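Local coordinates for 2',5'-phosphodiesterase 12 (Homo sapiens, PDB 4Z0V), which belongs to the endonuclease/exonuclease/phosphatase family and joins a DNase I-like domain to an N-terminal domain of the E-set clan, at residues Tyr18-Ser30 and Arg64-Leu77. Numbering follows the deposited sequence.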
ATOM      1  N   TYR A  18      19.176   7.719   5.497  1.00 24.99           N
ATOM      2  CA  TYR A  18      19.768   7.119   4.325  1.00 24.49           C
ATOM      3  C   TYR A  18      19.338   7.960   3.127  1.00 22.78           C
ATOM      4  O   TYR A  18      18.147   8.122   2.892  1.00 21.72           O
ATOM      5  CB  TYR A  18      19.279   5.658   4.219  1.00 26.89           C
ATOM      6  CG  TYR A  18      20.152   4.697   3.442  1.00 31.60           C
ATOM      7  CD1 TYR A  18      20.326   3.383   3.866  1.00 34.71           C
ATOM      8  CD2 TYR A  18      20.738   5.071   2.236  1.00 33.30           C
ATOM      9  CE1 TYR A  18      21.128   2.491   3.152  1.00 35.91           C
ATOM     10  CE2 TYR A  18      21.547   4.192   1.520  1.00 34.01           C
ATOM     11  CZ  TYR A  18      21.730   2.901   1.973  1.00 42.26           C
ATOM     12  OH  TYR A  18      22.514   2.041   1.244  1.00 44.75           O
ATOM     13  N   ILE A  19      20.303   8.582   2.445  1.00 15.37           N
ATOM     14  CA  ILE A  19      20.024   9.417   1.289  1.00 14.00           C
ATOM     15  C   ILE A  19      20.802   8.839   0.105  1.00 16.46           C
ATOM     16  O   ILE A  19      22.021   8.679   0.212  1.00 16.35           O
ATOM     17  CB  ILE A  19      20.376  10.903   1.588  1.00 15.79           C
ATOM     18  CG1 ILE A  19      19.390  11.494   2.623  1.00 15.81           C
ATOM     19  CG2 ILE A  19      20.393  11.717   0.282  1.00 15.79           C
ATOM     20  CD1 ILE A  19      19.771  12.836   3.180  1.00 20.40           C
ATOM     21  N   MET A  20      20.107   8.547  -1.019  1.00 11.82           N
ATOM     22  CA  MET A  20      20.753   7.998  -2.213  1.00 12.86           C
ATOM     23  C   MET A  20      20.547   8.857  -3.422  1.00 15.01           C
ATOM     24  O   MET A  20      19.455   9.410  -3.617  1.00 13.63           O
ATOM     25  CB  MET A  20      20.222   6.589  -2.544  1.00 15.87           C
ATOM     26  CG  MET A  20      20.529   5.597  -1.496  1.00 22.11           C
ATOM     27  SD  MET A  20      19.964   3.931  -1.912  1.00 29.63           S
ATOM     28  CE  MET A  20      18.385   4.169  -2.038  1.00 21.87           C
ATOM     29  N   ALA A  21      21.562   8.901  -4.298  1.00 12.38           N
ATOM     30  CA  ALA A  21      21.466   9.619  -5.570  1.00 13.04           C
ATOM     31  C   ALA A  21      20.330   9.032  -6.408  1.00 16.28           C
ATOM     32  O   ALA A  21      20.235   7.814  -6.497  1.00 16.11           O
ATOM     33  CB  ALA A  21      22.779   9.498  -6.327  1.00 14.96           C
ATOM     34  N   GLY A  22      19.468   9.882  -6.955  1.00 13.32           N
ATOM     35  CA  GLY A  22      18.338   9.440  -7.771  1.00 13.88           C
ATOM     36  C   GLY A  22      17.115   8.992  -6.999  1.00 16.55           C
ATOM     37  O   GLY A  22      16.112   8.594  -7.614  1.00 16.48           O
ATOM     38  N   PHE A  23      17.157   9.115  -5.659  1.00 11.67           N
ATOM     39  CA  PHE A  23      16.050   8.733  -4.762  1.00 10.51           C
ATOM     40  C   PHE A  23      15.563   9.972  -4.049  1.00 16.27           C
ATOM     41  O   PHE A  23      16.384  10.715  -3.497  1.00 14.48           O
ATOM     42  CB  PHE A  23      16.458   7.640  -3.757  1.00 11.00           C
ATOM     43  CG  PHE A  23      16.589   6.293  -4.423  1.00 11.57           C
ATOM     44  CD1 PHE A  23      17.667   6.014  -5.261  1.00 13.83           C
ATOM     45  CD2 PHE A  23      15.590   5.332  -4.285  1.00 11.68           C
ATOM     46  CE1 PHE A  23      17.760   4.789  -5.919  1.00 14.49           C
ATOM     47  CE2 PHE A  23      15.691   4.100  -4.939  1.00 14.16           C
ATOM     48  CZ  PHE A  23      16.756   3.850  -5.775  1.00 13.77           C
ATOM     49  N   PRO A  24      14.244  10.229  -4.080  1.00 15.34           N
ATOM     50  CA  PRO A  24      13.727  11.470  -3.479  1.00 14.89           C
ATOM     51  C   PRO A  24      13.900  11.514  -1.973  1.00 18.29           C
ATOM     52  O   PRO A  24      13.625  10.535  -1.293  1.00 21.05           O
ATOM     53  CB  PRO A  24      12.235  11.473  -3.876  1.00 17.23           C
ATOM     54  CG  PRO A  24      11.895  10.022  -4.131  1.00 22.26           C
ATOM     55  CD  PRO A  24      13.163   9.451  -4.744  1.00 17.34           C
ATOM     56  N   VAL A  25      14.373  12.666  -1.462  1.00 14.06           N
ATOM     57  CA  VAL A  25      14.567  12.954  -0.040  1.00 13.41           C
ATOM     58  C   VAL A  25      13.286  13.642   0.405  1.00 16.95           C
ATOM     59  O   VAL A  25      13.013  14.768  -0.043  1.00 13.83           O
ATOM     60  CB  VAL A  25      15.827  13.832   0.224  1.00 15.54           C
ATOM     61  CG1 VAL A  25      15.972  14.121   1.718  1.00 16.09           C
ATOM     62  CG2 VAL A  25      17.087  13.161  -0.313  1.00 14.94           C
ATOM     63  N   CYS A  26      12.479  12.939   1.218  1.00 16.05           N
ATOM     64  CA  CYS A  26      11.149  13.394   1.625  1.00 15.86           C
ATOM     65  C   CYS A  26      11.134  13.734   3.105  1.00 18.14           C
ATOM     66  O   CYS A  26      11.007  12.847   3.948  1.00 17.16           O
ATOM     67  CB  CYS A  26      10.108  12.330   1.281  1.00 16.43           C
ATOM     68  SG  CYS A  26      10.156  11.796  -0.447  1.00 20.63           S
ATOM     69  N   PRO A  27      11.305  15.019   3.448  1.00 14.33           N
ATOM     70  CA  PRO A  27      11.338  15.378   4.864  1.00 14.03           C
ATOM     71  C   PRO A  27      10.002  15.180   5.549  1.00 16.40           C
ATOM     72  O   PRO A  27       8.957  15.409   4.940  1.00 15.63           O
ATOM     73  CB  PRO A  27      11.696  16.872   4.854  1.00 16.63           C
ATOM     74  CG  PRO A  27      11.317  17.368   3.508  1.00 21.01           C
ATOM     75  CD  PRO A  27      11.481  16.198   2.577  1.00 15.65           C
ATOM     76  N   LYS A  28      10.052  14.808   6.832  1.00 14.41           N
ATOM     77  CA  LYS A  28       8.863  14.761   7.662  1.00 14.56           C
ATOM     78  C   LYS A  28       8.666  16.185   8.133  1.00 21.85           C
ATOM     79  O   LYS A  28       9.626  16.800   8.607  1.00 20.80           O
ATOM     80  CB  LYS A  28       9.044  13.767   8.834  1.00 16.37           C
ATOM     81  CG  LYS A  28       7.829  13.655   9.754  1.00 17.87           C
ATOM     82  CD  LYS A  28       8.110  12.553  10.766  1.00 21.42           C
ATOM     83  CE  LYS A  28       7.045  12.402  11.792  1.00 44.20           C
ATOM     84  NZ  LYS A  28       7.293  11.210  12.644  1.00 51.85           N
ATOM     85  N   LEU A  29       7.497  16.753   7.865  1.00 22.29           N
ATOM     86  CA  LEU A  29       7.133  18.107   8.295  1.00 24.84           C
ATOM     87  C   LEU A  29       5.757  18.060   8.837  1.00 33.89           C
ATOM     88  O   LEU A  29       4.820  17.829   8.076  1.00 36.26           O
ATOM     89  CB  LEU A  29       7.168  19.192   7.191  1.00 26.16           C
ATOM     90  CG  LEU A  29       7.991  19.062   5.937  1.00 32.39           C
ATOM     91  CD1 LEU A  29       7.445  19.994   4.905  1.00 33.39           C
ATOM     92  CD2 LEU A  29       9.407  19.494   6.175  1.00 36.91           C
ATOM     93  N   SER A  30       5.599  18.221  10.119  1.00 31.18           N
ATOM     94  CA  SER A  30       4.244  18.248  10.653  1.00 31.50           C
ATOM     95  C   SER A  30       4.013  19.709  10.955  1.00 37.88           C
ATOM     96  O   SER A  30       4.805  20.326  11.673  1.00 35.80           O
ATOM     97  CB  SER A  30       4.102  17.319  11.850  1.00 34.27           C
ATOM     98  OG  SER A  30       4.526  16.002  11.530  1.00 41.29           O
ATOM     99  N   ARG A  64       9.664  21.010  -1.478  1.00 16.16           N
ATOM    100  CA  ARG A  64       9.781  20.237  -0.248  1.00 14.91           C
ATOM    101  C   ARG A  64      10.723  19.031  -0.449  1.00 18.28           C
ATOM    102  O   ARG A  64      11.529  18.724   0.425  1.00 18.13           O
ATOM    103  CB  ARG A  64       8.374  19.779   0.145  1.00 18.14           C
ATOM    104  CG  ARG A  64       8.339  18.776   1.270  1.00 21.07           C
ATOM    105  CD  ARG A  64       6.894  18.461   1.614  1.00 22.50           C
ATOM    106  NE  ARG A  64       6.874  17.449   2.662  1.00 24.72           N
ATOM    107  CZ  ARG A  64       5.840  17.208   3.451  1.00 30.44           C
ATOM    108  NH1 ARG A  64       4.719  17.908   3.317  1.00 19.69           N
ATOM    109  NH2 ARG A  64       5.914  16.268   4.378  1.00 25.60           N
ATOM    110  N   VAL A  65      10.631  18.390  -1.619  1.00 14.37           N
ATOM    111  CA  VAL A  65      11.384  17.174  -1.961  1.00 12.80           C
ATOM    112  C   VAL A  65      12.602  17.533  -2.781  1.00 15.32           C
ATOM    113  O   VAL A  65      12.541  18.390  -3.667  1.00 16.59           O
ATOM    114  CB  VAL A  65      10.450  16.181  -2.727  1.00 17.30           C
ATOM    115  CG1 VAL A  65      11.185  14.908  -3.177  1.00 16.52           C
ATOM    116  CG2 VAL A  65       9.263  15.807  -1.855  1.00 17.83           C
ATOM    117  N   TYR A  66      13.703  16.857  -2.499  1.00 12.41           N
ATOM    118  CA  TYR A  66      14.938  17.033  -3.267  1.00 10.89           C
ATOM    119  C   TYR A  66      15.407  15.672  -3.722  1.00 13.91           C
ATOM    120  O   TYR A  66      15.531  14.787  -2.886  1.00 14.39           O
ATOM    121  CB  TYR A  66      16.015  17.704  -2.379  1.00 11.71           C
ATOM    122  CG  TYR A  66      17.335  17.908  -3.082  1.00 13.36           C
ATOM    123  CD1 TYR A  66      17.523  18.974  -3.958  1.00 16.18           C
ATOM    124  CD2 TYR A  66      18.390  17.017  -2.898  1.00 14.24           C
ATOM    125  CE1 TYR A  66      18.722  19.134  -4.655  1.00 18.60           C
ATOM    126  CE2 TYR A  66      19.620  17.207  -3.538  1.00 14.19           C
ATOM    127  CZ  TYR A  66      19.766  18.247  -4.444  1.00 18.87           C
ATOM    128  OH  TYR A  66      20.965  18.452  -5.083  1.00 20.11           O
ATOM    129  N   THR A  67      15.745  15.512  -5.012  1.00 10.98           N
ATOM    130  CA  THR A  67      16.296  14.247  -5.525  1.00 10.75           C
ATOM    131  C   THR A  67      17.773  14.504  -5.829  1.00 13.89           C
ATOM    132  O   THR A  67      18.094  15.230  -6.782  1.00 13.06           O
ATOM    133  CB  THR A  67      15.514  13.714  -6.748  1.00 17.29           C
ATOM    134  OG1 THR A  67      14.148  13.615  -6.398  1.00 16.64           O
ATOM    135  CG2 THR A  67      15.978  12.323  -7.175  1.00 17.06           C
ATOM    136  N   PRO A  68      18.702  13.946  -5.038  1.00 12.71           N
ATOM    137  CA  PRO A  68      20.128  14.224  -5.300  1.00 12.45           C
ATOM    138  C   PRO A  68      20.587  13.650  -6.624  1.00 16.32           C
ATOM    139  O   PRO A  68      20.029  12.653  -7.090  1.00 16.88           O
ATOM    140  CB  PRO A  68      20.861  13.523  -4.141  1.00 13.66           C
ATOM    141  CG  PRO A  68      19.811  13.180  -3.140  1.00 17.20           C
ATOM    142  CD  PRO A  68      18.533  13.044  -3.881  1.00 14.83           C
ATOM    143  N   SER A  69      21.594  14.270  -7.221  1.00 13.52           N
ATOM    144  CA  SER A  69      22.158  13.754  -8.474  1.00 14.39           C
ATOM    145  C   SER A  69      23.388  12.903  -8.134  1.00 18.16           C
ATOM    146  O   SER A  69      23.805  12.881  -6.972  1.00 16.61           O
ATOM    147  CB  SER A  69      22.547  14.917  -9.379  1.00 16.31           C
ATOM    148  OG  SER A  69      23.675  15.580  -8.843  1.00 23.12           O
ATOM    149  N   ASN A  70      24.038  12.288  -9.148  1.00 16.54           N
ATOM    150  CA  ASN A  70      25.274  11.553  -8.912  1.00 17.05           C
ATOM    151  C   ASN A  70      26.396  12.508  -8.517  1.00 21.13           C
ATOM    152  O   ASN A  70      27.272  12.112  -7.764  1.00 20.88           O
ATOM    153  CB  ASN A  70      25.672  10.723 -10.142  1.00 24.36           C
ATOM    154  CG  ASN A  70      24.797   9.519 -10.373  1.00 43.82           C
ATOM    155  OD1 ASN A  70      24.060   9.070  -9.489  1.00 32.19           O
ATOM    156  ND2 ASN A  70      24.854   8.971 -11.579  1.00 39.35           N
ATOM    157  N   ALA A  71      26.305  13.789  -8.922  1.00 17.71           N
ATOM    158  CA  ALA A  71      27.289  14.806  -8.565  1.00 18.59           C
ATOM    159  C   ALA A  71      27.251  15.136  -7.065  1.00 21.48           C
ATOM    160  O   ALA A  71      28.207  15.704  -6.543  1.00 21.71           O
ATOM    161  CB  ALA A  71      27.051  16.073  -9.372  1.00 19.83           C
ATOM    162  N   ASP A  72      26.142  14.817  -6.385  1.00 15.30           N
ATOM    163  CA  ASP A  72      25.989  15.110  -4.959  1.00 13.98           C
ATOM    164  C   ASP A  72      26.561  13.998  -4.083  1.00 15.40           C
ATOM    165  O   ASP A  72      26.567  14.162  -2.872  1.00 14.32           O
ATOM    166  CB  ASP A  72      24.497  15.294  -4.593  1.00 14.38           C
ATOM    167  CG  ASP A  72      23.785  16.434  -5.284  1.00 18.83           C
ATOM    168  OD1 ASP A  72      24.453  17.441  -5.626  1.00 17.68           O
ATOM    169  OD2 ASP A  72      22.549  16.358  -5.419  1.00 20.69           O
ATOM    170  N   ILE A  73      26.953  12.835  -4.658  1.00 13.96           N
ATOM    171  CA  ILE A  73      27.484  11.726  -3.844  1.00 13.60           C
ATOM    172  C   ILE A  73      28.689  12.241  -3.046  1.00 15.21           C
ATOM    173  O   ILE A  73      29.526  12.933  -3.609  1.00 15.50           O
ATOM    174  CB  ILE A  73      27.847  10.486  -4.716  1.00 16.56           C
ATOM    175  CG1 ILE A  73      26.559   9.809  -5.246  1.00 17.32           C
ATOM    176  CG2 ILE A  73      28.711   9.473  -3.928  1.00 17.71           C
ATOM    177  CD1 ILE A  73      26.785   8.809  -6.416  1.00 19.77           C
ATOM    178  N   GLY A  74      28.723  11.956  -1.748  1.00 14.76           N
ATOM    179  CA  GLY A  74      29.802  12.421  -0.876  1.00 15.45           C
ATOM    180  C   GLY A  74      29.528  13.751  -0.190  1.00 18.21           C
ATOM    181  O   GLY A  74      30.347  14.209   0.602  1.00 17.25           O
ATOM    182  N   LEU A  75      28.390  14.403  -0.504  1.00 13.33           N
ATOM    183  CA  LEU A  75      28.002  15.679   0.114  1.00 11.80           C
ATOM    184  C   LEU A  75      26.839  15.493   1.104  1.00 14.38           C
ATOM    185  O   LEU A  75      25.944  14.681   0.855  1.00 12.06           O
ATOM    186  CB  LEU A  75      27.549  16.705  -0.949  1.00 13.02           C
ATOM    187  CG  LEU A  75      28.497  17.024  -2.118  1.00 17.78           C
ATOM    188  CD1 LEU A  75      27.810  18.013  -3.101  1.00 17.68           C
ATOM    189  CD2 LEU A  75      29.796  17.688  -1.622  1.00 17.03           C
ATOM    190  N   ARG A  76      26.809  16.303   2.166  1.00 11.15           N
ATOM    191  CA  ARG A  76      25.658  16.378   3.052  1.00 10.94           C
ATOM    192  C   ARG A  76      24.694  17.392   2.428  1.00 14.12           C
ATOM    193  O   ARG A  76      25.100  18.204   1.586  1.00 13.22           O
ATOM    194  CB  ARG A  76      26.063  16.811   4.470  1.00 12.11           C
ATOM    195  CG  ARG A  76      26.917  15.709   5.136  1.00 17.72           C
ATOM    196  CD  ARG A  76      26.937  15.748   6.647  1.00 22.34           C
ATOM    197  NE  ARG A  76      27.695  16.887   7.164  1.00 27.70           N
ATOM    198  CZ  ARG A  76      27.168  17.912   7.826  1.00 40.88           C
ATOM    199  NH1 ARG A  76      27.943  18.897   8.260  1.00 26.50           N
ATOM    200  NH2 ARG A  76      25.863  17.961   8.064  1.00 30.08           N
ATOM    201  N   LEU A  77      23.438  17.354   2.844  1.00 11.83           N
ATOM    202  CA  LEU A  77      22.422  18.289   2.342  1.00 10.00           C
ATOM    203  C   LEU A  77      21.855  19.059   3.496  1.00 14.19           C
ATOM    204  O   LEU A  77      21.940  18.625   4.642  1.00 14.12           O
ATOM    205  CB  LEU A  77      21.291  17.474   1.639  1.00 10.35           C
ATOM    206  CG  LEU A  77      21.706  16.526   0.513  1.00 14.22           C
ATOM    207  CD1 LEU A  77      20.454  15.703   0.034  1.00 15.40           C
ATOM    208  CD2 LEU A  77      22.312  17.302  -0.673  1.00 13.12           C
TER
HETATM  209  O   HOH W   1       8.322  15.112   2.220  1.00 16.28           O
HETATM  210  O   HOH W   2       5.246  15.026   7.242  1.00 25.41           O
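Val25 and Tyr66 form a single antiparallel bridge, a hydrogen-bonded pair in which Val25 N reaches Tyr66 O at 2.8 Å and Tyr66 N returns a longer bond to Val25 O at 3.3 Å. Farther along, Gly22 N binds Pro68 O (2.8 Å); Gly22 follows Ala21 in a type II turn, where its positive phi of 82° suits glycine. Pro68, lacking an N-H, instead supplies a compact, puckered apolar ring: Ile19 CG2 meets its CG at 3.8 Å, and Val25 CG2 abuts its CD. Leu77 CD1 closes on Ile19 CG2 from the start of strand 77-82. Both segments belong to the E-set-like N-terminal domain, where they join the loop leading into strand 28-32 to the loop between strands 56-58 and 77-82 and, through Cys26 and Val65, face helix 185-198 of the DNase I-like domain. Pro24 CB packs on Val65 CG1 at 3.7 Å. At the other end Arg64, CG anti to its N (chi1 170°) and extended to NE, combines apolar and polar contact. Leu29 CD1 sits 3.4 Å above one guanidinium face, offset toward its rim. NH2 donates to Pro27 O at 3.2 Å and forms a salt bridge with Glu197, while a water links NE to the same carbonyl; together these partners probably restrict the group's rotation.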